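Long-range contacts in Alr1585 protein (Nostoc sp., PDB 5C2I), which acts as a heme-containing DyP-type (dye-decolorizing) peroxidase, probably using hydrogen peroxide to oxidise dyes and related substrates: residues A[403-408]-A[416-421]; A[423-428]-A[443-448]; A[296-301]-A[323-328]. The protein carries 1 engineered substitution. All blocks are in the same frame, centred on the assembly; numbering follows the deposited sequence.

Interaction 1. Residues A[403-408]-A[416-421]; sequences RWANPQ and GPDPLI. With HEM (protoporphyrin IX containing Fe), chain E.
Asp-418 N gives a nearly straight hydrogen bond (168° at the hydrogen) to Ala-405 O on helix 397-405, and Gly-416 N reaches Gln-408 O at 2.8 Å. Gly-416 has backbone angles that leave no room for a side chain: a CB would run into the preceding carbonyl oxygen.

Asp-418 uses both carboxylate oxygens. OD1 takes Leu-420 N at 2.8 Å, nearly along the C-O axis, closing an Asx turn, and Ile-421 N from above the carboxylate plane, which extends it to an Asx motif. OD2 is hydrogen-bonded to His-330 ND1. DyP-type peroxidases pair their proximal heme histidine with an acidic residue, and Asp-418 with His-330 is consistent with that motif. Asn-406 turns its amide outside the contact, OD1 to Gln-423 N and ND2 to Leu-132 O.

The apolar part leads to the heme. Ala-405 CB touches Ile-421 CD1 at 3.7 Å. A chi1 of 66° sets Ile-421 CG1 between the backbone N and the carbonyl carbon; CD1 then also meets HEM C2C at 3.6 Å, while CG2 lies 3.5 Å from HEM CHC. Leu-420 CD2 packs at 3.6 Å from HEM C1B, on the same porphyrin face and opposite the iron-bound water 1.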
loop_
_atom_site.group_PDB
_atom_site.type_symbol
_atom_site.label_atom_id
_atom_site.label_comp_id
_atom_site.label_asym_id
_atom_site.label_seq_id
_atom_site.Cartn_x
_atom_site.Cartn_y
_atom_site.Cartn_z
ATOM N N ARG A 403 33.799 -4.440 -29.386
ATOM C CA ARG A 403 35.194 -4.082 -29.120
ATOM C C ARG A 403 35.514 -4.007 -27.643
ATOM O O ARG A 403 36.681 -4.116 -27.242
ATOM C CB ARG A 403 35.532 -2.743 -29.800
ATOM C CG ARG A 403 35.211 -2.708 -31.306
ATOM C CD ARG A 403 36.341 -3.238 -32.153
ATOM N NE ARG A 403 37.597 -2.472 -31.998
ATOM C CZ ARG A 403 38.046 -1.519 -32.828
ATOM N NH1 ARG A 403 37.356 -1.166 -33.910
ATOM N NH2 ARG A 403 39.207 -0.904 -32.559
ATOM N N TRP A 404 34.516 -3.747 -26.817
ATOM C CA TRP A 404 34.719 -3.593 -25.362
ATOM C C TRP A 404 34.187 -4.790 -24.564
ATOM O O TRP A 404 34.969 -5.503 -23.922
ATOM C CB TRP A 404 34.114 -2.280 -24.855
ATOM C CG TRP A 404 34.881 -1.055 -25.323
ATOM C CD1 TRP A 404 36.077 -1.028 -26.022
ATOM C CD2 TRP A 404 34.558 0.319 -25.035
ATOM N NE1 TRP A 404 36.460 0.274 -26.223
ATOM C CE2 TRP A 404 35.554 1.110 -25.609
ATOM C CE3 TRP A 404 33.518 0.939 -24.349
ATOM C CZ2 TRP A 404 35.552 2.527 -25.505
ATOM C CZ3 TRP A 404 33.488 2.339 -24.273
ATOM C CH2 TRP A 404 34.495 3.112 -24.847
ATOM N N ALA A 405 32.890 -5.033 -24.636
ATOM C CA ALA A 405 32.281 -6.105 -23.861
ATOM C C ALA A 405 32.766 -7.513 -24.236
ATOM O O ALA A 405 33.179 -8.285 -23.364
ATOM C CB ALA A 405 30.765 -6.009 -23.896
ATOM N N ASN A 406 32.733 -7.851 -25.507
ATOM C CA ASN A 406 33.069 -9.205 -25.932
ATOM C C ASN A 406 34.537 -9.610 -25.806
ATOM O O ASN A 406 34.809 -10.709 -25.346
ATOM C CB ASN A 406 32.618 -9.438 -27.378
ATOM C CG ASN A 406 31.107 -9.411 -27.540
ATOM O OD1 ASN A 406 30.345 -9.388 -26.573
ATOM N ND2 ASN A 406 30.675 -9.418 -28.789
ATOM N N PRO A 407 35.489 -8.733 -26.198
ATOM C CA PRO A 407 36.837 -9.285 -26.337
ATOM C C PRO A 407 37.533 -9.614 -25.015
ATOM O O PRO A 407 37.442 -8.851 -24.037
ATOM C CB PRO A 407 37.611 -8.170 -27.034
ATOM C CG PRO A 407 36.561 -7.396 -27.783
ATOM C CD PRO A 407 35.379 -7.415 -26.855
ATOM N N GLN A 408 38.249 -10.740 -25.011
ATOM C CA GLN A 408 38.987 -11.128 -23.786
ATOM C C GLN A 408 40.148 -10.163 -23.480
ATOM O O GLN A 408 40.569 -10.095 -22.347
ATOM C CB GLN A 408 39.455 -12.578 -23.820
ATOM C CG GLN A 408 40.539 -12.805 -24.844
ATOM C CD GLN A 408 41.347 -14.111 -24.692
ATOM O OE1 GLN A 408 40.848 -15.194 -24.903
ATOM N NE2 GLN A 408 42.637 -13.976 -24.398
ATOM N N GLY A 416 39.176 -10.934 -20.086
ATOM C CA GLY A 416 38.035 -11.809 -20.302
ATOM C C GLY A 416 36.846 -10.979 -20.741
ATOM O O GLY A 416 36.860 -9.757 -20.663
ATOM N N PRO A 417 35.790 -11.648 -21.205
ATOM C CA PRO A 417 34.581 -10.928 -21.580
ATOM C C PRO A 417 33.866 -10.315 -20.377
ATOM O O PRO A 417 34.016 -10.790 -19.239
ATOM C CB PRO A 417 33.716 -12.005 -22.233
ATOM C CG PRO A 417 34.258 -13.316 -21.741
ATOM C CD PRO A 417 35.681 -13.101 -21.369
ATOM N N ASP A 418 33.081 -9.261 -20.647
ATOM C CA ASP A 418 32.096 -8.754 -19.688
ATOM C C ASP A 418 31.235 -9.950 -19.206
ATOM O O ASP A 418 30.662 -10.633 -20.043
ATOM C CB ASP A 418 31.251 -7.713 -20.441
ATOM C CG ASP A 418 30.171 -7.059 -19.609
ATOM O OD1 ASP A 418 29.459 -7.744 -18.826
ATOM O OD2 ASP A 418 30.005 -5.828 -19.819
ATOM N N PRO A 419 31.221 -10.264 -17.867
ATOM C CA PRO A 419 30.535 -11.484 -17.401
ATOM C C PRO A 419 29.021 -11.350 -17.420
ATOM O O PRO A 419 28.304 -12.356 -17.405
ATOM C CB PRO A 419 31.021 -11.630 -15.958
ATOM C CG PRO A 419 31.275 -10.208 -15.544
ATOM C CD PRO A 419 31.893 -9.571 -16.759
ATOM N N LEU A 420 28.535 -10.119 -17.567
ATOM C CA LEU A 420 27.111 -9.892 -17.696
ATOM C C LEU A 420 26.611 -10.046 -19.122
ATOM O O LEU A 420 25.656 -10.770 -19.353
ATOM C CB LEU A 420 26.798 -8.468 -17.157
ATOM C CG LEU A 420 25.341 -8.150 -16.892
ATOM C CD1 LEU A 420 24.793 -9.024 -15.769
ATOM C CD2 LEU A 420 25.159 -6.662 -16.544
ATOM N N ILE A 421 27.266 -9.390 -20.105
ATOM C CA ILE A 421 26.752 -9.331 -21.473
ATOM C C ILE A 421 27.742 -9.776 -22.555
ATOM O O ILE A 421 27.393 -9.825 -23.749
ATOM C CB ILE A 421 26.289 -7.890 -21.867
ATOM C CG1 ILE A 421 27.473 -6.928 -21.915
ATOM C CG2 ILE A 421 25.223 -7.387 -20.960
ATOM C CD1 ILE A 421 27.238 -5.647 -22.702
HETATM C CHA HEM E . 25.235 0.133 -16.940
HETATM C CHB HEM E . 22.702 -3.933 -16.383
HETATM C CHC HEM E . 22.953 -4.718 -21.152
HETATM C CHD HEM E . 25.691 -0.787 -21.624
HETATM C C1A HEM E . 24.540 -0.919 -16.367
HETATM C C2A HEM E . 24.297 -1.077 -14.970
HETATM C C3A HEM E . 23.588 -2.217 -14.820
HETATM C C4A HEM E . 23.372 -2.743 -16.113
HETATM C CMA HEM E . 23.054 -2.812 -13.544
HETATM C CAA HEM E . 24.740 -0.147 -13.832
HETATM C CBA HEM E . 23.816 1.015 -13.460
HETATM C CGA HEM E . 23.662 1.917 -14.653
HETATM O O1A HEM E . 24.510 2.818 -14.926
HETATM O O2A HEM E . 22.680 1.758 -15.380
HETATM C C1B HEM E . 22.523 -4.460 -17.661
HETATM C C2B HEM E . 21.764 -5.649 -17.942
HETATM C C3B HEM E . 21.794 -5.846 -19.252
HETATM C C4B HEM E . 22.650 -4.785 -19.788
HETATM C CMB HEM E . 21.050 -6.464 -16.922
HETATM C CAB HEM E . 21.138 -6.864 -20.111
HETATM C CBB HEM E . 20.018 -7.526 -19.768
HETATM C C1C HEM E . 23.778 -3.730 -21.714
HETATM C C2C HEM E . 24.236 -3.696 -23.015
HETATM C C3C HEM E . 25.034 -2.588 -23.136
HETATM C C4C HEM E . 25.028 -1.944 -21.893
HETATM C CMC HEM E . 23.896 -4.635 -24.135
HETATM C CAC HEM E . 25.805 -2.112 -24.284
HETATM C CBC HEM E . 26.340 -2.812 -25.253
HETATM C C1D HEM E . 25.659 -0.185 -20.367
HETATM C C2D HEM E . 26.310 1.099 -20.133
HETATM C C3D HEM E . 26.230 1.339 -18.831
HETATM C C4D HEM E . 25.467 0.194 -18.288
HETATM C CMD HEM E . 26.988 2.004 -21.148
HETATM C CAD HEM E . 26.726 2.567 -18.122
HETATM C CBD HEM E . 28.200 2.479 -17.710
HETATM C CGD HEM E . 28.611 3.757 -17.054
HETATM O O1D HEM E . 29.100 3.662 -15.931
HETATM O O2D HEM E . 28.479 4.898 -17.616
HETATM N NA HEM E . 24.034 -1.986 -17.049
HETATM N NB HEM E . 23.073 -4.050 -18.760
HETATM N NC HEM E . 24.340 -2.714 -20.998
HETATM N ND HEM E . 25.232 -0.736 -19.228
HETATM FE FE HEM E . 24.215 -2.358 -19.000
HETATM O O HOH W 1 22.202 -1.309 -19.561
#

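Interaction 2. Residues A[423-428]-A[443-448]; sequences QPSGTQ and NFQLWI
Ser-425 OG donates to Gln-445 OE1 at 2.8 Å, and the same oxygen takes Leu-446 N, in the carbonyl plane on a lone pair, at 2.9 Å. In Gln-445, chi1 (-175°) puts CG over one face of the Trp-447 ring, and the bend at chi2 (60°) then brings OE1 back to the backbone. Swapping in an alanine here would probably leave Ser-425 OG and Leu-446 N without their shared acceptor and uncover that part of the indole.

At the other end, Asn-443 ND2 gives Thr-427 OG1 a bent bond of 2.7 Å, the hydroxyl lying 29° out of the amide plane. Gln-428 is bonded at both amide atoms: OE1 accepts Phe-444 N in the carbonyl plane at 3.1 Å, while NE2 serves Pro-417 O and water 2. That water also accepts from Gly-426 N and sits 2.7 Å from Phe-444 O. Water 3 lies within donating distance of Gly-426 O and Phe-444 O and can link these two acceptors.

The segments run on, roughly antiparallel, from the open end of the hairpin of strands 428-431 and 439-442, with side-chain bonds and waters joining them where the regular two-stranded sheet has stopped.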
loop_
_atom_site.group_PDB
_atom_site.type_symbol
_atom_site.label_atom_id
_atom_site.label_comp_id
_atom_site.label_asym_id
_atom_site.label_seq_id
_atom_site.Cartn_x
_atom_site.Cartn_y
_atom_site.Cartn_z
ATOM N N GLN A 423 29.744 -11.880 -25.158
ATOM C CA GLN A 423 29.564 -13.124 -25.959
ATOM C C GLN A 423 30.775 -13.360 -26.832
ATOM O O GLN A 423 31.131 -12.468 -27.602
ATOM C CB GLN A 423 28.361 -13.018 -26.934
ATOM C CG GLN A 423 27.351 -12.024 -26.637
ATOM C CD GLN A 423 26.129 -12.117 -27.534
ATOM O OE1 GLN A 423 25.217 -12.856 -27.232
ATOM N NE2 GLN A 423 26.057 -11.269 -28.545
ATOM N N PRO A 424 31.367 -14.584 -26.791
ATOM C CA PRO A 424 30.978 -15.708 -25.941
ATOM C C PRO A 424 31.446 -15.527 -24.512
ATOM O O PRO A 424 32.320 -14.663 -24.257
ATOM C CB PRO A 424 31.701 -16.891 -26.585
ATOM C CG PRO A 424 32.950 -16.278 -27.199
ATOM C CD PRO A 424 32.447 -14.952 -27.728
ATOM N N SER A 425 30.879 -16.314 -23.596
ATOM C CA SER A 425 31.323 -16.314 -22.224
ATOM C C SER A 425 32.750 -16.836 -22.139
ATOM O O SER A 425 33.246 -17.543 -23.060
ATOM C CB SER A 425 30.426 -17.168 -21.333
ATOM O OG SER A 425 30.444 -18.524 -21.735
ATOM N N GLY A 426 33.414 -16.500 -21.048
ATOM C CA GLY A 426 34.810 -16.905 -20.844
ATOM C C GLY A 426 35.289 -16.719 -19.415
ATOM O O GLY A 426 34.531 -16.926 -18.449
ATOM N N THR A 427 36.575 -16.391 -19.281
ATOM C CA THR A 427 37.249 -16.472 -18.017
ATOM C C THR A 427 37.538 -15.060 -17.513
ATOM O O THR A 427 38.128 -14.287 -18.216
ATOM C CB THR A 427 38.581 -17.209 -18.155
ATOM O OG1 THR A 427 38.341 -18.478 -18.759
ATOM C CG2 THR A 427 39.256 -17.403 -16.788
ATOM N N GLN A 428 37.144 -14.779 -16.274
ATOM C CA GLN A 428 37.552 -13.544 -15.587
ATOM C C GLN A 428 38.466 -13.847 -14.419
ATOM O O GLN A 428 38.477 -14.965 -13.874
ATOM C CB GLN A 428 36.316 -12.772 -15.106
ATOM C CG GLN A 428 35.372 -12.345 -16.217
ATOM C CD GLN A 428 34.420 -13.449 -16.627
ATOM O OE1 GLN A 428 34.090 -14.352 -15.839
ATOM N NE2 GLN A 428 33.940 -13.366 -17.858
ATOM N N ASN A 443 35.017 -18.786 -14.380
ATOM C CA ASN A 443 34.286 -18.569 -15.643
ATOM C C ASN A 443 32.837 -18.251 -15.301
ATOM O O ASN A 443 32.048 -19.161 -15.068
ATOM C CB ASN A 443 34.314 -19.789 -16.539
ATOM C CG ASN A 443 35.491 -19.848 -17.469
ATOM O OD1 ASN A 443 35.281 -20.109 -18.663
ATOM N ND2 ASN A 443 36.696 -19.619 -16.982
ATOM N N PHE A 444 32.497 -16.960 -15.227
ATOM C CA PHE A 444 31.142 -16.597 -14.931
ATOM C C PHE A 444 30.344 -16.793 -16.222
ATOM O O PHE A 444 30.749 -16.352 -17.306
ATOM C CB PHE A 444 31.001 -15.159 -14.416
ATOM C CG PHE A 444 29.662 -14.893 -13.787
ATOM C CD1 PHE A 444 29.430 -15.225 -12.465
ATOM C CD2 PHE A 444 28.625 -14.311 -14.540
ATOM C CE1 PHE A 444 28.191 -15.014 -11.882
ATOM C CE2 PHE A 444 27.390 -14.108 -13.962
ATOM C CZ PHE A 444 27.171 -14.448 -12.634
ATOM N N GLN A 445 29.233 -17.511 -16.122
ATOM C CA GLN A 445 28.492 -17.850 -17.302
ATOM C C GLN A 445 27.614 -16.703 -17.775
ATOM O O GLN A 445 27.205 -15.841 -16.992
ATOM C CB GLN A 445 27.683 -19.077 -17.022
ATOM C CG GLN A 445 26.930 -19.639 -18.200
ATOM C CD GLN A 445 27.855 -20.040 -19.333
ATOM O OE1 GLN A 445 28.204 -19.203 -20.165
ATOM N NE2 GLN A 445 28.311 -21.282 -19.329
ATOM N N LEU A 446 27.348 -16.703 -19.078
ATOM C CA LEU A 446 26.466 -15.696 -19.700
ATOM C C LEU A 446 25.034 -16.122 -19.482
ATOM O O LEU A 446 24.624 -17.192 -19.925
ATOM C CB LEU A 446 26.765 -15.571 -21.195
ATOM C CG LEU A 446 25.886 -14.653 -22.029
ATOM C CD1 LEU A 446 25.972 -13.240 -21.526
ATOM C CD2 LEU A 446 26.282 -14.750 -23.501
ATOM N N TRP A 447 24.276 -15.297 -18.756
ATOM C CA TRP A 447 22.908 -15.590 -18.404
ATOM C C TRP A 447 21.899 -14.655 -19.106
ATOM O O TRP A 447 20.746 -14.538 -18.670
ATOM C CB TRP A 447 22.760 -15.531 -16.905
ATOM C CG TRP A 447 23.535 -16.587 -16.227
ATOM C CD1 TRP A 447 24.578 -16.372 -15.350
ATOM C CD2 TRP A 447 23.444 -18.017 -16.397
ATOM N NE1 TRP A 447 25.081 -17.567 -14.940
ATOM C CE2 TRP A 447 24.411 -18.590 -15.561
ATOM C CE3 TRP A 447 22.627 -18.872 -17.167
ATOM C CZ2 TRP A 447 24.611 -19.977 -15.486
ATOM C CZ3 TRP A 447 22.826 -20.241 -17.094
ATOM C CH2 TRP A 447 23.793 -20.786 -16.248
ATOM N N ILE A 448 22.351 -14.011 -20.180
ATOM C CA ILE A 448 21.533 -13.144 -21.039
ATOM C C ILE A 448 21.520 -13.715 -22.454
ATOM O O ILE A 448 22.586 -14.102 -22.969
ATOM C CB ILE A 448 22.090 -11.712 -20.992
ATOM C CG1 ILE A 448 21.882 -11.166 -19.577
ATOM C CG2 ILE A 448 21.438 -10.834 -22.039
ATOM C CD1 ILE A 448 22.620 -9.863 -19.254
HETATM O O HOH W 2 31.830 -14.835 -19.211
HETATM O O HOH W 3 32.239 -18.484 -18.729
#

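Interaction 3. Residues A[296-301]-A[323-328]; sequences TPVTLS and TKCPFH
Val-298 lays its CG1 methyl over Cys-325, 3.6 Å from CB and about as far from CA, and also brushes SG. With chi1 at 76° this methyl sits between the backbone N and the carbonyl carbon of its own residue, which aims it at the cysteine; the second methyl, CG2, comes to 3.8 Å from Lys-324 O. Beside the valine, Thr-299 CB closes on Cys-325 CB at 3.7 Å, so the cysteine methylene touches both residues, which approach it at roughly a right angle. Leu-283, Ala-286 and Leu-287 of helix 281-289 also pack against Val-298, and the small apolar patch thereby joins the body of the domain.

Lys-324 runs past Thr-299 in an extended chain. Its CD passes Thr-299 O at 3.5 Å, and NZ reaches on to water 4, which donates to that same carbonyl at 2.9 Å. NZ is also hydrogen-bonded to Gly-318 O, so the ammonium is held by more than the water.

The polar grip on both segments is indirect, through Asp-319. Its OD2 takes Thr-299 OG1 and Cys-325 N, and its OD1 Lys-324 N, bracing both segments with one carboxylate. On the far side, Leu-300 packs against Val-220 of the second subunit, placing this loop pairing next to a subunit interface.

Chemically, then, the two segments meet directly through van der Waals contact between aliphatic carbons, and of Lys-324 CD with a carbonyl oxygen, which sets closeness but little direction; the directional part is supplied by Asp-319 and by a single water bridge.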
loop_
_atom_site.group_PDB
_atom_site.type_symbol
_atom_site.label_atom_id
_atom_site.label_comp_id
_atom_site.label_asym_id
_atom_site.label_seq_id
_atom_site.Cartn_x
_atom_site.Cartn_y
_atom_site.Cartn_z
ATOM N N THR A 296 25.815 1.363 -5.354
ATOM C CA THR A 296 27.098 1.721 -4.819
ATOM C C THR A 296 28.231 1.245 -5.771
ATOM O O THR A 296 28.351 0.046 -6.017
ATOM C CB THR A 296 27.326 1.087 -3.403
ATOM O OG1 THR A 296 26.314 1.564 -2.488
ATOM C CG2 THR A 296 28.687 1.470 -2.854
ATOM N N PRO A 297 29.102 2.165 -6.234
ATOM C CA PRO A 297 30.198 1.724 -7.116
ATOM C C PRO A 297 31.248 0.907 -6.372
ATOM O O PRO A 297 31.714 1.313 -5.295
ATOM C CB PRO A 297 30.828 3.047 -7.593
ATOM C CG PRO A 297 29.736 4.064 -7.404
ATOM C CD PRO A 297 29.026 3.623 -6.147
ATOM N N VAL A 298 31.575 -0.259 -6.899
ATOM C CA VAL A 298 32.505 -1.146 -6.226
ATOM C C VAL A 298 33.936 -0.575 -6.283
ATOM O O VAL A 298 34.771 -0.972 -5.485
ATOM C CB VAL A 298 32.437 -2.600 -6.785
ATOM C CG1 VAL A 298 33.135 -2.713 -8.122
ATOM C CG2 VAL A 298 33.030 -3.600 -5.775
ATOM N N THR A 299 34.209 0.374 -7.183
ATOM C CA THR A 299 35.525 1.032 -7.168
ATOM C C THR A 299 35.695 1.837 -5.875
ATOM O O THR A 299 36.800 2.034 -5.429
ATOM C CB THR A 299 35.817 1.866 -8.460
ATOM O OG1 THR A 299 37.212 2.163 -8.520
ATOM C CG2 THR A 299 35.024 3.145 -8.505
ATOM N N LEU A 300 34.572 2.267 -5.285
ATOM C CA LEU A 300 34.609 3.132 -4.120
ATOM C C LEU A 300 34.436 2.402 -2.807
ATOM O O LEU A 300 34.798 2.943 -1.776
ATOM C CB LEU A 300 33.533 4.220 -4.224
ATOM C CG LEU A 300 33.598 5.171 -5.429
ATOM C CD1 LEU A 300 32.488 6.202 -5.331
ATOM C CD2 LEU A 300 34.958 5.865 -5.539
ATOM N N SER A 301 33.884 1.195 -2.817
ATOM C CA SER A 301 33.487 0.551 -1.595
ATOM C C SER A 301 33.423 -0.943 -1.774
ATOM O O SER A 301 32.987 -1.419 -2.814
ATOM C CB SER A 301 32.080 1.035 -1.159
ATOM O OG SER A 301 31.694 0.428 0.059
ATOM N N THR A 323 41.921 -3.554 -8.766
ATOM C CA THR A 323 41.719 -4.498 -7.665
ATOM C C THR A 323 40.470 -4.217 -6.816
ATOM O O THR A 323 40.178 -4.973 -5.910
ATOM C CB THR A 323 42.949 -4.544 -6.730
ATOM O OG1 THR A 323 43.110 -3.293 -6.078
ATOM C CG2 THR A 323 44.208 -4.880 -7.544
ATOM N N LYS A 324 39.772 -3.096 -7.096
ATOM C CA LYS A 324 38.509 -2.791 -6.425
ATOM C C LYS A 324 37.353 -3.093 -7.394
ATOM O O LYS A 324 36.539 -4.002 -7.151
ATOM C CB LYS A 324 38.522 -1.340 -5.905
ATOM C CG LYS A 324 39.653 -1.060 -4.913
ATOM C CD LYS A 324 39.873 0.436 -4.758
ATOM C CE LYS A 324 40.863 0.796 -3.677
ATOM N NZ LYS A 324 41.131 2.252 -3.773
ATOM N N CYS A 325 37.290 -2.340 -8.483
ATOM C CA CYS A 325 36.426 -2.666 -9.621
ATOM C C CYS A 325 37.259 -3.325 -10.709
ATOM O O CYS A 325 38.082 -2.659 -11.369
ATOM C CB CYS A 325 35.761 -1.427 -10.200
ATOM S SG CYS A 325 34.590 -1.858 -11.525
ATOM N N PRO A 326 37.068 -4.639 -10.906
ATOM C CA PRO A 326 37.827 -5.308 -11.944
ATOM C C PRO A 326 37.660 -4.714 -13.338
ATOM O O PRO A 326 36.607 -4.145 -13.665
ATOM C CB PRO A 326 37.256 -6.742 -11.918
ATOM C CG PRO A 326 36.913 -6.940 -10.480
ATOM C CD PRO A 326 36.306 -5.590 -10.097
ATOM N N PHE A 327 38.667 -4.925 -14.213
ATOM C CA PHE A 327 38.532 -4.489 -15.596
ATOM C C PHE A 327 37.370 -5.159 -16.333
ATOM O O PHE A 327 36.833 -4.617 -17.286
ATOM C CB PHE A 327 39.845 -4.757 -16.360
ATOM C CG PHE A 327 40.973 -3.807 -16.012
ATOM C CD1 PHE A 327 40.849 -2.452 -16.239
ATOM C CD2 PHE A 327 42.219 -4.306 -15.610
ATOM C CE1 PHE A 327 41.911 -1.582 -15.977
ATOM C CE2 PHE A 327 43.288 -3.462 -15.381
ATOM C CZ PHE A 327 43.134 -2.091 -15.568
ATOM N N HIS A 328 36.976 -6.338 -15.891
ATOM C CA HIS A 328 35.890 -7.023 -16.560
ATOM C C HIS A 328 34.480 -6.611 -16.137
ATOM O O HIS A 328 33.537 -7.026 -16.784
ATOM C CB HIS A 328 36.043 -8.552 -16.402
ATOM C CG HIS A 328 35.896 -9.007 -14.985
ATOM N ND1 HIS A 328 36.946 -9.462 -14.231
ATOM C CD2 HIS A 328 34.813 -9.060 -14.184
ATOM C CE1 HIS A 328 36.514 -9.782 -13.022
ATOM N NE2 HIS A 328 35.227 -9.539 -12.969
HETATM O O HOH W 4 38.484 3.503 -3.593
#

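In the fold
Interaction 3 comes first along the chain, then interaction 1, then interaction 2, each closing before the next opens. Interactions 1 and 2 are neighbours, with centres 8 Å apart, and share the loop between helix 397-405 and strand 428-431; the two are joined by side-chain-to-backbone hydrogen bonds, and Leu-420 O packs on Leu-446 and Ile-448. Interaction 3 lies farther off, its centre about 16 Å from that of interaction 1 and 19 Å from that of interaction 2, but His-328 packs against Pro-419 and Gln-428. Interactions 1 and 2 supply heme-pocket residues (Leu-420 and Ile-421; Ile-448), while interaction 3 lies just before helix 330-334, which carries His-330.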